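Local coordinates for Cg3027-pa (Drosophila melanogaster, PDB 2VHH), which probably hydrolyses N-carbamoyl-beta-alanine and its 2-methyl analogue to the free beta-amino acids, ammonium and carbon dioxide, in pyrimidine degradation, at residues I78-V83 with E95-K100; P85-I90 with Q294-Y299; F128-K133 with S209-E214; H195-I200 with N232-R237. One frame throughout, in Å; residues are numbered along the deposited sequence.

In the fold
The four contacts share one carbon-nitrogen hydrolase domain. Contact 1 packs helix 90-110 against the chain that leaves strand 72-79. Contact 2 starts inside the loop closed by contact 1 and ties it to the end of strand 283-295. Their centres are about 16 Å apart. The long-range closure of contact 2 encloses contacts 3 and 4. Contact 3 touches contact 2 (Asn297 with Glu132, Phe295 on Cys129) and contact 4 (packing on Ile200), the latter centred about 14 Å away. Contacts 1 and 4 reach the same seven-stranded sheet, about 22 Å apart between centres. Contact 4 holds two of three probable catalytic residues, Lys197 and Cys234, while contacts 2, 3 and 4 also meet neighbouring subunits.

Contact 1: residues I78-V83 with E95-K100; sequences IQNSIV and EAIWNK
Two nitrogens grip the backbone oxygen of Ser81. Lys100 NZ donates to Ser81 O across the contact at 2.8 Å, and Asn80 ND2 donates to Ser81 O from the preceding residue at 2.6 Å. They come from opposite faces of the carbonyl plane. The lysine nitrogen stands 40° out of that plane and the amide nitrogen 55°. The contact belongs to the beta-alpha-beta unit of strand 72-79, helix 90-110 and strand 115-118. It fixes the helix to the chain that has just left the first strand.

Lys100 leaves the helix with CG anti to its backbone N. The chain then bends at chi3 (64°), which brings the amino group back over the loop. The same nitrogen forms a salt bridge with Asp336, and Ser81 OG bonds to the other oxygen of that carboxylate. The aspartate therefore probably offsets the lysine charge and helps hold both partners in place.

Apolar groups fill the rest. Val83 straddles the helix surface with its two methyls. CG1 rests on Ala96 CB. CG2 lies against Ile97, one residue further along the helix, Val83 CG2 being 3.8 Å from Ile97 CG1. It also touches the end of Lys100, so the valine covers one flank of the amino group. Ile97 reaches toward the loop with its terminal methyl, while its other branch, CG2, faces the amide of Asn80. Ile97 CD1 ends 4.0 Å from Ile82 CG2.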
# COMPACT_ATOMS: atom_id res chain seq x y z
N ILE C 78 13.32 -25.04 -39.71
CA ILE C 78 14.07 -26.26 -40.04
C ILE C 78 14.03 -27.28 -38.89
O ILE C 78 14.58 -27.04 -37.80
CB ILE C 78 15.53 -25.93 -40.44
CG1 ILE C 78 15.55 -25.15 -41.76
CG2 ILE C 78 16.34 -27.19 -40.58
CD1 ILE C 78 16.86 -24.43 -42.06
N GLN C 79 13.36 -28.41 -39.14
CA GLN C 79 13.45 -29.56 -38.25
C GLN C 79 14.37 -30.61 -38.87
O GLN C 79 14.24 -30.93 -40.04
CB GLN C 79 12.06 -30.15 -37.90
CG GLN C 79 11.31 -30.91 -39.00
CD GLN C 79 10.02 -31.58 -38.50
OE1 GLN C 79 9.20 -30.96 -37.82
NE2 GLN C 79 9.84 -32.84 -38.84
N ASN C 80 15.30 -31.12 -38.08
CA ASN C 80 16.26 -32.11 -38.57
C ASN C 80 16.69 -33.12 -37.50
O ASN C 80 16.46 -32.92 -36.30
CB ASN C 80 17.48 -31.41 -39.16
CG ASN C 80 18.44 -30.90 -38.10
OD1 ASN C 80 18.28 -29.80 -37.57
ND2 ASN C 80 19.46 -31.71 -37.79
N SER C 81 17.33 -34.20 -37.95
CA SER C 81 17.96 -35.15 -37.03
C SER C 81 19.47 -34.97 -37.00
O SER C 81 20.04 -34.27 -37.85
CB SER C 81 17.61 -36.59 -37.43
OG SER C 81 17.93 -36.83 -38.79
N ILE C 82 20.12 -35.59 -36.03
CA ILE C 82 21.55 -35.84 -36.10
C ILE C 82 21.88 -36.91 -37.15
O ILE C 82 20.98 -37.55 -37.69
CB ILE C 82 22.12 -36.29 -34.74
CG1 ILE C 82 21.69 -37.73 -34.43
CG2 ILE C 82 21.66 -35.35 -33.64
CD1 ILE C 82 22.48 -38.37 -33.31
N VAL C 83 23.16 -37.09 -37.42
CA VAL C 83 23.62 -37.46 -38.76
C VAL C 83 24.54 -38.67 -38.71
O VAL C 83 24.21 -39.74 -39.24
CB VAL C 83 24.35 -36.30 -39.45
CG1 VAL C 83 24.96 -36.76 -40.76
CG2 VAL C 83 23.40 -35.13 -39.67
N GLU C 95 29.94 -30.91 -37.74
CA GLU C 95 30.14 -30.64 -39.16
C GLU C 95 29.14 -31.34 -40.06
O GLU C 95 28.72 -30.78 -41.06
CB GLU C 95 31.54 -31.03 -39.60
CG GLU C 95 32.57 -29.93 -39.40
CD GLU C 95 33.48 -29.81 -40.60
OE1 GLU C 95 33.92 -30.87 -41.13
OE2 GLU C 95 33.75 -28.65 -41.03
N ALA C 96 28.78 -32.57 -39.71
CA ALA C 96 27.82 -33.36 -40.48
C ALA C 96 26.45 -32.69 -40.46
O ALA C 96 25.74 -32.66 -41.48
CB ALA C 96 27.75 -34.77 -39.94
N ILE C 97 26.09 -32.17 -39.29
CA ILE C 97 24.83 -31.45 -39.10
C ILE C 97 24.88 -30.09 -39.80
O ILE C 97 23.91 -29.68 -40.42
CB ILE C 97 24.50 -31.30 -37.59
CG1 ILE C 97 24.22 -32.67 -36.96
CG2 ILE C 97 23.33 -30.35 -37.38
CD1 ILE C 97 23.96 -32.65 -35.45
N TRP C 98 26.02 -29.41 -39.70
CA TRP C 98 26.25 -28.16 -40.41
C TRP C 98 25.94 -28.31 -41.89
O TRP C 98 25.14 -27.55 -42.42
CB TRP C 98 27.70 -27.71 -40.28
CG TRP C 98 28.05 -26.91 -39.05
CD1 TRP C 98 27.29 -26.73 -37.93
CD2 TRP C 98 29.28 -26.21 -38.82
NE1 TRP C 98 27.96 -25.95 -37.02
CE2 TRP C 98 29.18 -25.62 -37.54
CE3 TRP C 98 30.44 -26.02 -39.57
CZ2 TRP C 98 30.22 -24.85 -36.98
CZ3 TRP C 98 31.47 -25.25 -39.03
CH2 TRP C 98 31.34 -24.67 -37.74
N ASN C 99 26.58 -29.28 -42.53
CA ASN C 99 26.49 -29.45 -43.97
C ASN C 99 25.08 -29.78 -44.44
O ASN C 99 24.67 -29.32 -45.51
CB ASN C 99 27.51 -30.48 -44.46
CG ASN C 99 28.93 -30.05 -44.18
OD1 ASN C 99 29.27 -28.87 -44.28
ND2 ASN C 99 29.77 -31.01 -43.82
N LYS C 100 24.34 -30.54 -43.65
CA LYS C 100 22.96 -30.87 -43.98
C LYS C 100 22.05 -29.64 -43.84
O LYS C 100 21.26 -29.34 -44.74
CB LYS C 100 22.46 -32.01 -43.11
CG LYS C 100 21.14 -32.58 -43.57
CD LYS C 100 20.74 -33.78 -42.73
CE LYS C 100 20.48 -33.39 -41.30
NZ LYS C 100 19.81 -34.51 -40.60

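Contact 2: residues P85-I90 with Q294-Y299; sequences PTTAPI and QFPNEY
Thr86, Pro296 and Thr87 bury the most surface here. Thr86 supplies the single hydrogen bond of the contact, from its OG1 to Gln294 O at 2.5 Å. The exact length is doubtful. The hydroxyl approaches in the carbonyl plane, on a lone pair, with a C=O...O angle of 143°. OG1 sits between the backbone N and the carbonyl carbon of its own residue (chi1 62°), which points it across at the strand. The methyl of the threonine joins in, with Thr86 CG2 3.5 Å from Gln294 O. The oxygen is thus covered by both branches of one side chain.

Pro296 lies beside this bond. Pro296 CD is 3.7 Å from Thr86 OG1, so the proline ring flanks the hydroxyl. Thr87 adds the apolar half of the contact. Its methyl lies along the proline ring, with Thr87 CG2 3.5 Å from Pro296 CB. The two side chains pass each other in opposite directions. Phe295 starts away from the loop, and Thr86 OG1 comes no closer to its ring than 4.0 Å, at Phe295 CD2.

This is a loop docking on a strand end, where the chain turns a corner at Pro296 and Asn297. Residues 85-89 lead from strand 72-79 into helix 90-110, whose N-cap is Pro89. The partner is the end of strand 283-295, which is paired with strand 308-315 through Phe295 and Lys309.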
# COMPACT_ATOMS: atom_id res chain seq x y z
N PRO C 85 26.88 -41.25 -35.97
CA PRO C 85 26.70 -41.82 -34.63
C PRO C 85 27.29 -40.94 -33.52
O PRO C 85 28.30 -40.29 -33.73
CB PRO C 85 27.45 -43.15 -34.70
CG PRO C 85 28.35 -43.04 -35.86
CD PRO C 85 27.67 -42.15 -36.84
N THR C 86 26.64 -40.94 -32.36
CA THR C 86 27.06 -40.08 -31.24
C THR C 86 28.43 -40.46 -30.65
O THR C 86 28.94 -39.76 -29.77
CB THR C 86 26.01 -40.03 -30.11
OG1 THR C 86 25.84 -41.34 -29.56
CG2 THR C 86 24.68 -39.52 -30.62
N THR C 87 28.98 -41.58 -31.12
CA THR C 87 30.31 -42.04 -30.72
C THR C 87 31.29 -41.76 -31.84
O THR C 87 31.73 -42.68 -32.55
CB THR C 87 30.33 -43.54 -30.40
OG1 THR C 87 29.58 -44.24 -31.40
CG2 THR C 87 29.72 -43.81 -29.05
N ALA C 88 31.60 -40.48 -32.02
CA ALA C 88 32.45 -40.00 -33.10
C ALA C 88 32.98 -38.66 -32.64
O ALA C 88 32.40 -38.06 -31.75
CB ALA C 88 31.63 -39.82 -34.36
N PRO C 89 34.09 -38.17 -33.23
CA PRO C 89 34.60 -36.90 -32.74
C PRO C 89 33.53 -35.81 -32.81
O PRO C 89 32.83 -35.68 -33.83
CB PRO C 89 35.76 -36.60 -33.69
CG PRO C 89 36.18 -37.90 -34.18
CD PRO C 89 34.92 -38.68 -34.33
N ILE C 90 33.38 -35.04 -31.74
CA ILE C 90 32.29 -34.07 -31.66
C ILE C 90 32.36 -33.01 -32.75
O ILE C 90 31.32 -32.51 -33.18
CB ILE C 90 32.12 -33.42 -30.26
CG1 ILE C 90 33.32 -32.54 -29.90
CG2 ILE C 90 31.89 -34.47 -29.19
CD1 ILE C 90 32.92 -31.21 -29.35
N GLN C 294 20.98 -42.71 -30.15
CA GLN C 294 21.54 -43.65 -29.18
C GLN C 294 22.93 -43.23 -28.71
O GLN C 294 23.71 -42.66 -29.48
CB GLN C 294 21.53 -45.08 -29.72
CG GLN C 294 22.63 -45.39 -30.72
CD GLN C 294 22.79 -46.87 -30.98
OE1 GLN C 294 21.97 -47.68 -30.55
NE2 GLN C 294 23.87 -47.23 -31.67
N PHE C 295 23.23 -43.53 -27.45
CA PHE C 295 24.44 -43.03 -26.80
C PHE C 295 25.38 -44.15 -26.38
O PHE C 295 24.94 -45.29 -26.20
CB PHE C 295 24.05 -42.17 -25.61
CG PHE C 295 23.29 -40.94 -26.00
CD1 PHE C 295 21.90 -40.93 -26.02
CD2 PHE C 295 23.97 -39.78 -26.37
CE1 PHE C 295 21.20 -39.79 -26.39
CE2 PHE C 295 23.28 -38.64 -26.74
CZ PHE C 295 21.89 -38.64 -26.75
N PRO C 296 26.69 -43.84 -26.22
CA PRO C 296 27.73 -44.84 -25.88
C PRO C 296 27.42 -45.68 -24.64
O PRO C 296 27.59 -46.89 -24.67
CB PRO C 296 28.98 -43.98 -25.64
CG PRO C 296 28.51 -42.56 -25.59
CD PRO C 296 27.28 -42.50 -26.41
N ASN C 297 26.97 -45.04 -23.58
CA ASN C 297 26.78 -45.72 -22.30
C ASN C 297 25.30 -45.77 -21.87
O ASN C 297 24.48 -44.97 -22.33
CB ASN C 297 27.63 -45.04 -21.22
CG ASN C 297 29.05 -44.71 -21.70
OD1 ASN C 297 29.82 -45.60 -22.08
ND2 ASN C 297 29.40 -43.43 -21.67
N GLU C 298 24.97 -46.73 -21.00
CA GLU C 298 23.65 -46.85 -20.37
C GLU C 298 23.28 -45.61 -19.57
O GLU C 298 24.14 -44.96 -18.97
CB GLU C 298 23.66 -48.01 -19.38
CG GLU C 298 23.63 -49.40 -19.95
CD GLU C 298 23.53 -50.47 -18.86
OE1 GLU C 298 23.59 -50.11 -17.65
OE2 GLU C 298 23.40 -51.66 -19.20
N TYR C 299 21.98 -45.32 -19.51
CA TYR C 299 21.43 -44.30 -18.60
C TYR C 299 20.02 -44.71 -18.14
O TYR C 299 19.36 -45.51 -18.81
CB TYR C 299 21.42 -42.91 -19.27
CG TYR C 299 20.46 -42.81 -20.44
CD1 TYR C 299 19.11 -42.53 -20.24
CD2 TYR C 299 20.91 -43.03 -21.75
CE1 TYR C 299 18.23 -42.46 -21.30
CE2 TYR C 299 20.03 -42.96 -22.83
CZ TYR C 299 18.69 -42.67 -22.59
OH TYR C 299 17.80 -42.60 -23.63

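Contact 3: residues F128-K133 with S209-E214; sequences FCTREK and STYYME
An aromatic cluster of Phe128, Tyr211 and Tyr212 joins two buried loops, one before helix 147-158 and the other before strand 221-224. Phe128 drives its edge into the face of Tyr211. The rings are T-shaped, with planes at 82°, and Phe128 CD1 stands 3.5 Å from Tyr211 CD1. Tyr212 in turn presents its edge to the face of Phe128 in an offset edge-to-face pair, centroids 6.0 Å apart. The hydroxyl of Tyr212 bonds to Glu208 and Asn180, which fixes that ring from its far end.

Tyr211 is covered on both faces. Phe128 takes one. Across the ring, Lys133 NZ lies 4.7 Å from the centroid of Tyr211, 29° off the normal, an off-centre cation-pi contact. The same nitrogen donates to Thr210 O at 2.7 Å, from above the carbonyl plane. The lysine chain bends at chi2 (-66°), which folds it back along the tyrosine. Thus one amino group meets both a backbone oxygen and a ring.

The Tyr211 hydroxyl donates to Glu132 O at 2.7 Å, again from above the carbonyl plane. This bond limits how the ring can shift. Beside it, the methylene Arg131 CG packs 3.9 Å from Thr210 OG1. The guanidinium of Arg131 turns away to the backbone oxygen of Thr300 of the second subunit.

Two edge-to-face pairs thus build an aromatic cluster. It locks two non-regular loops together at a subunit interface of the octamer.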
# COMPACT_ATOMS: atom_id res chain seq x y z
N PHE C 128 21.70 -34.64 -22.96
CA PHE C 128 21.37 -34.28 -21.58
C PHE C 128 20.67 -35.40 -20.81
O PHE C 128 20.50 -35.32 -19.60
CB PHE C 128 20.56 -32.99 -21.54
CG PHE C 128 21.08 -31.92 -22.45
CD1 PHE C 128 22.21 -31.19 -22.10
CD2 PHE C 128 20.47 -31.65 -23.66
CE1 PHE C 128 22.72 -30.19 -22.94
CE2 PHE C 128 20.97 -30.66 -24.51
CZ PHE C 128 22.10 -29.93 -24.15
N CYS C 129 20.29 -36.46 -21.53
CA CYS C 129 19.69 -37.64 -20.93
C CYS C 129 20.72 -38.52 -20.21
O CYS C 129 20.39 -39.23 -19.26
CB CYS C 129 18.96 -38.46 -22.00
SG CYS C 129 20.05 -39.07 -23.30
N THR C 130 21.96 -38.47 -20.69
CA THR C 130 23.06 -39.25 -20.13
C THR C 130 23.55 -38.68 -18.79
O THR C 130 24.00 -39.42 -17.92
CB THR C 130 24.25 -39.32 -21.13
OG1 THR C 130 24.73 -38.00 -21.40
CG2 THR C 130 23.81 -39.96 -22.44
N ARG C 131 23.43 -37.36 -18.65
CA ARG C 131 23.95 -36.61 -17.50
C ARG C 131 25.48 -36.61 -17.41
O ARG C 131 26.05 -36.26 -16.38
CB ARG C 131 23.30 -37.06 -16.20
CG ARG C 131 22.05 -36.30 -15.86
CD ARG C 131 21.15 -37.10 -14.95
NE ARG C 131 21.88 -37.69 -13.84
CZ ARG C 131 22.02 -38.99 -13.63
NH1 ARG C 131 21.47 -39.86 -14.47
NH2 ARG C 131 22.72 -39.42 -12.59
N GLU C 132 26.12 -37.01 -18.50
CA GLU C 132 27.57 -36.98 -18.59
C GLU C 132 28.03 -35.60 -19.02
O GLU C 132 27.42 -34.97 -19.87
CB GLU C 132 28.09 -38.02 -19.58
CG GLU C 132 27.72 -39.46 -19.27
CD GLU C 132 27.96 -40.41 -20.44
OE1 GLU C 132 27.81 -41.63 -20.23
OE2 GLU C 132 28.29 -39.95 -21.56
N LYS C 133 29.11 -35.13 -18.40
CA LYS C 133 29.67 -33.83 -18.71
C LYS C 133 30.74 -33.93 -19.79
O LYS C 133 31.11 -32.93 -20.40
CB LYS C 133 30.26 -33.19 -17.46
CG LYS C 133 29.26 -32.94 -16.34
CD LYS C 133 28.22 -31.90 -16.73
CE LYS C 133 27.35 -31.52 -15.55
NZ LYS C 133 26.82 -30.14 -15.70
N SER C 209 18.68 -29.19 -16.04
CA SER C 209 19.08 -28.44 -14.86
C SER C 209 20.47 -28.85 -14.42
O SER C 209 21.16 -28.10 -13.74
CB SER C 209 18.07 -28.59 -13.72
OG SER C 209 17.96 -29.94 -13.31
N THR C 210 20.86 -30.05 -14.83
CA THR C 210 22.18 -30.59 -14.57
C THR C 210 23.24 -29.76 -15.29
O THR C 210 24.34 -29.56 -14.77
CB THR C 210 22.27 -32.07 -14.99
OG1 THR C 210 21.10 -32.77 -14.52
CG2 THR C 210 23.52 -32.74 -14.44
N TYR C 211 22.90 -29.25 -16.47
CA TYR C 211 23.88 -28.58 -17.33
C TYR C 211 23.92 -27.06 -17.22
O TYR C 211 25.01 -26.47 -17.27
CB TYR C 211 23.70 -29.03 -18.77
CG TYR C 211 23.98 -30.50 -18.98
CD1 TYR C 211 23.03 -31.47 -18.66
CD2 TYR C 211 25.20 -30.93 -19.53
CE1 TYR C 211 23.28 -32.81 -18.87
CE2 TYR C 211 25.45 -32.28 -19.74
CZ TYR C 211 24.48 -33.21 -19.40
OH TYR C 211 24.73 -34.55 -19.60
N TYR C 212 22.76 -26.42 -17.05
CA TYR C 212 22.67 -24.95 -16.97
C TYR C 212 21.56 -24.42 -16.07
O TYR C 212 20.59 -25.11 -15.78
CB TYR C 212 22.56 -24.33 -18.37
CG TYR C 212 21.70 -25.11 -19.33
CD1 TYR C 212 22.26 -26.05 -20.18
CD2 TYR C 212 20.32 -24.90 -19.40
CE1 TYR C 212 21.48 -26.77 -21.06
CE2 TYR C 212 19.54 -25.61 -20.28
CZ TYR C 212 20.13 -26.54 -21.11
OH TYR C 212 19.36 -27.25 -22.00
N MET C 213 21.73 -23.17 -15.64
CA MET C 213 20.81 -22.49 -14.74
C MET C 213 19.75 -21.73 -15.54
O MET C 213 19.80 -21.71 -16.76
CB MET C 213 21.60 -21.50 -13.87
CG MET C 213 22.56 -22.14 -12.89
SD MET C 213 21.76 -22.95 -11.49
CE MET C 213 21.49 -21.60 -10.35
N GLU C 214 18.80 -21.10 -14.84
CA GLU C 214 17.77 -20.31 -15.51
C GLU C 214 18.32 -19.00 -16.07
O GLU C 214 19.25 -18.41 -15.51
CB GLU C 214 16.52 -20.08 -14.64
CG GLU C 214 16.64 -20.49 -13.18
CD GLU C 214 17.00 -21.95 -12.98
OE1 GLU C 214 16.29 -22.85 -13.50
OE2 GLU C 214 18.03 -22.19 -12.32

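Contact 4: residues H195-I200 with N232-R237; sequences HRKNHI and NICYGR
His195, near the end of strand 191-196, touches Ile233 with its ring, CD2 lying 4.0 Å from Ile233 CD1. The imidazole is fixed from its other side, where ND1 bonds to Thr217. The same isoleucine methyl reaches on to the backbone, with Ile233 CD1 3.5 Å from Lys197 N. It thus packs on the backbone just after the strand.

Lys197 follows and is the main partner. CG stands anti to the backbone N (chi1 -155°), and the chain runs out fully extended over the second segment. Lys197 CG passes 3.8 Å from Ile233 CB, and CE reaches the methylenes of Cys234 and Tyr235. The tip stops beside the cysteine, with Lys197 NZ 3.3 Å from Cys234 SG. The amino nitrogen also makes salt bridges to Glu120 and Glu208.

His199 meets the 3-10 turn 235-237. His199 CB lies 4.1 Å from Gly236 CA, and His199 O lies at the edge of the Tyr235 ring, 3.5 Å from Tyr235 CD2. The imidazole nitrogens bond to Thr360 and Tyr366 of the fourth subunit, and the Tyr235 hydroxyl to Trp355 of the same subunit. Ile200 closes the segment, where its carbonyl carbon is 3.7 Å from Tyr235 CD2.

No hydrogen bond crosses between the segments, so packing aligns them. The meeting of Cys234, Lys197 and Glu120 is consistent with the Glu-Lys-Cys catalytic triad of carbon-nitrogen hydrolases. On that reading the cysteine is probably the nucleophile, with lysine and glutamate beside it to assist hydrolysis of the carbamoyl group.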
# COMPACT_ATOMS: atom_id res chain seq x y z
N HIS C 195 19.36 -14.66 -26.45
CA HIS C 195 18.43 -14.89 -25.38
C HIS C 195 18.72 -16.24 -24.74
O HIS C 195 18.95 -17.21 -25.44
CB HIS C 195 17.01 -14.85 -25.92
CG HIS C 195 15.98 -15.27 -24.93
ND1 HIS C 195 15.84 -14.66 -23.70
CD2 HIS C 195 15.04 -16.24 -24.98
CE1 HIS C 195 14.85 -15.24 -23.04
NE2 HIS C 195 14.35 -16.20 -23.80
N ARG C 196 18.72 -16.29 -23.42
CA ARG C 196 18.94 -17.54 -22.71
C ARG C 196 17.66 -18.09 -22.14
O ARG C 196 16.81 -17.35 -21.65
CB ARG C 196 19.97 -17.36 -21.61
CG ARG C 196 21.35 -17.10 -22.12
CD ARG C 196 22.19 -16.53 -21.02
NE ARG C 196 23.59 -16.46 -21.39
CZ ARG C 196 24.54 -15.93 -20.63
NH1 ARG C 196 24.22 -15.40 -19.45
NH2 ARG C 196 25.79 -15.92 -21.05
N LYS C 197 17.54 -19.42 -22.20
CA LYS C 197 16.36 -20.16 -21.75
C LYS C 197 15.88 -19.71 -20.38
O LYS C 197 16.64 -19.71 -19.42
CB LYS C 197 16.69 -21.65 -21.72
CG LYS C 197 15.51 -22.56 -21.85
CD LYS C 197 15.99 -24.00 -21.95
CE LYS C 197 14.82 -24.97 -21.90
NZ LYS C 197 15.19 -26.33 -22.42
N ASN C 198 14.62 -19.30 -20.30
CA ASN C 198 14.04 -18.80 -19.06
C ASN C 198 13.64 -19.89 -18.05
O ASN C 198 13.76 -19.70 -16.84
CB ASN C 198 12.87 -17.89 -19.38
CG ASN C 198 13.29 -16.47 -19.58
OD1 ASN C 198 14.34 -16.06 -19.10
ND2 ASN C 198 12.48 -15.69 -20.27
N HIS C 199 13.17 -21.02 -18.57
CA HIS C 199 12.60 -22.08 -17.75
C HIS C 199 13.31 -23.39 -18.02
O HIS C 199 13.29 -23.91 -19.13
CB HIS C 199 11.10 -22.21 -18.01
CG HIS C 199 10.34 -20.99 -17.60
ND1 HIS C 199 9.66 -20.91 -16.41
CD2 HIS C 199 10.21 -19.78 -18.20
CE1 HIS C 199 9.12 -19.71 -16.30
NE2 HIS C 199 9.44 -19.01 -17.37
N ILE C 200 13.97 -23.91 -16.98
CA ILE C 200 14.80 -25.08 -17.14
C ILE C 200 14.08 -26.30 -16.59
O ILE C 200 13.60 -26.29 -15.45
CB ILE C 200 16.25 -24.85 -16.58
CG1 ILE C 200 17.14 -24.14 -17.60
CG2 ILE C 200 16.96 -26.14 -16.39
CD1 ILE C 200 16.77 -22.75 -17.96
N ASN C 232 11.07 -18.17 -27.53
CA ASN C 232 10.69 -18.90 -26.33
C ASN C 232 11.36 -20.26 -26.43
O ASN C 232 11.04 -21.04 -27.32
CB ASN C 232 9.16 -19.04 -26.28
CG ASN C 232 8.65 -19.69 -24.99
OD1 ASN C 232 9.41 -20.23 -24.18
ND2 ASN C 232 7.33 -19.64 -24.79
N ILE C 233 12.31 -20.54 -25.55
CA ILE C 233 13.10 -21.75 -25.70
C ILE C 233 12.53 -22.98 -24.97
O ILE C 233 12.38 -22.97 -23.75
CB ILE C 233 14.60 -21.55 -25.35
CG1 ILE C 233 15.12 -20.23 -25.94
CG2 ILE C 233 15.41 -22.70 -25.91
CD1 ILE C 233 16.53 -19.86 -25.51
N CYS C 234 12.20 -24.00 -25.76
CA CYS C 234 11.88 -25.37 -25.31
C CYS C 234 10.84 -25.44 -24.19
O CYS C 234 9.68 -25.14 -24.42
CB CYS C 234 13.17 -26.13 -24.96
SG CYS C 234 13.04 -27.87 -24.39
N TYR C 235 11.28 -25.81 -22.99
CA TYR C 235 10.41 -25.98 -21.83
C TYR C 235 9.59 -24.73 -21.47
O TYR C 235 8.58 -24.84 -20.78
CB TYR C 235 11.27 -26.44 -20.66
CG TYR C 235 10.57 -26.83 -19.38
CD1 TYR C 235 9.82 -28.00 -19.30
CD2 TYR C 235 10.74 -26.07 -18.22
CE1 TYR C 235 9.22 -28.38 -18.10
CE2 TYR C 235 10.14 -26.44 -17.03
CZ TYR C 235 9.39 -27.60 -16.97
OH TYR C 235 8.79 -27.96 -15.80
N GLY C 236 10.02 -23.56 -21.93
CA GLY C 236 9.27 -22.32 -21.72
C GLY C 236 7.91 -22.36 -22.39
O GLY C 236 7.01 -21.55 -22.09
N ARG C 237 7.77 -23.30 -23.33
CA ARG C 237 6.52 -23.70 -23.97
C ARG C 237 5.38 -23.87 -22.96
O ARG C 237 4.23 -23.51 -23.25
CB ARG C 237 6.78 -25.05 -24.60
CG ARG C 237 5.99 -25.45 -25.82
CD ARG C 237 6.18 -26.95 -26.04
NE ARG C 237 7.37 -27.45 -25.34
CZ ARG C 237 7.55 -28.70 -24.93
NH1 ARG C 237 6.63 -29.64 -25.14
NH2 ARG C 237 8.66 -29.01 -24.30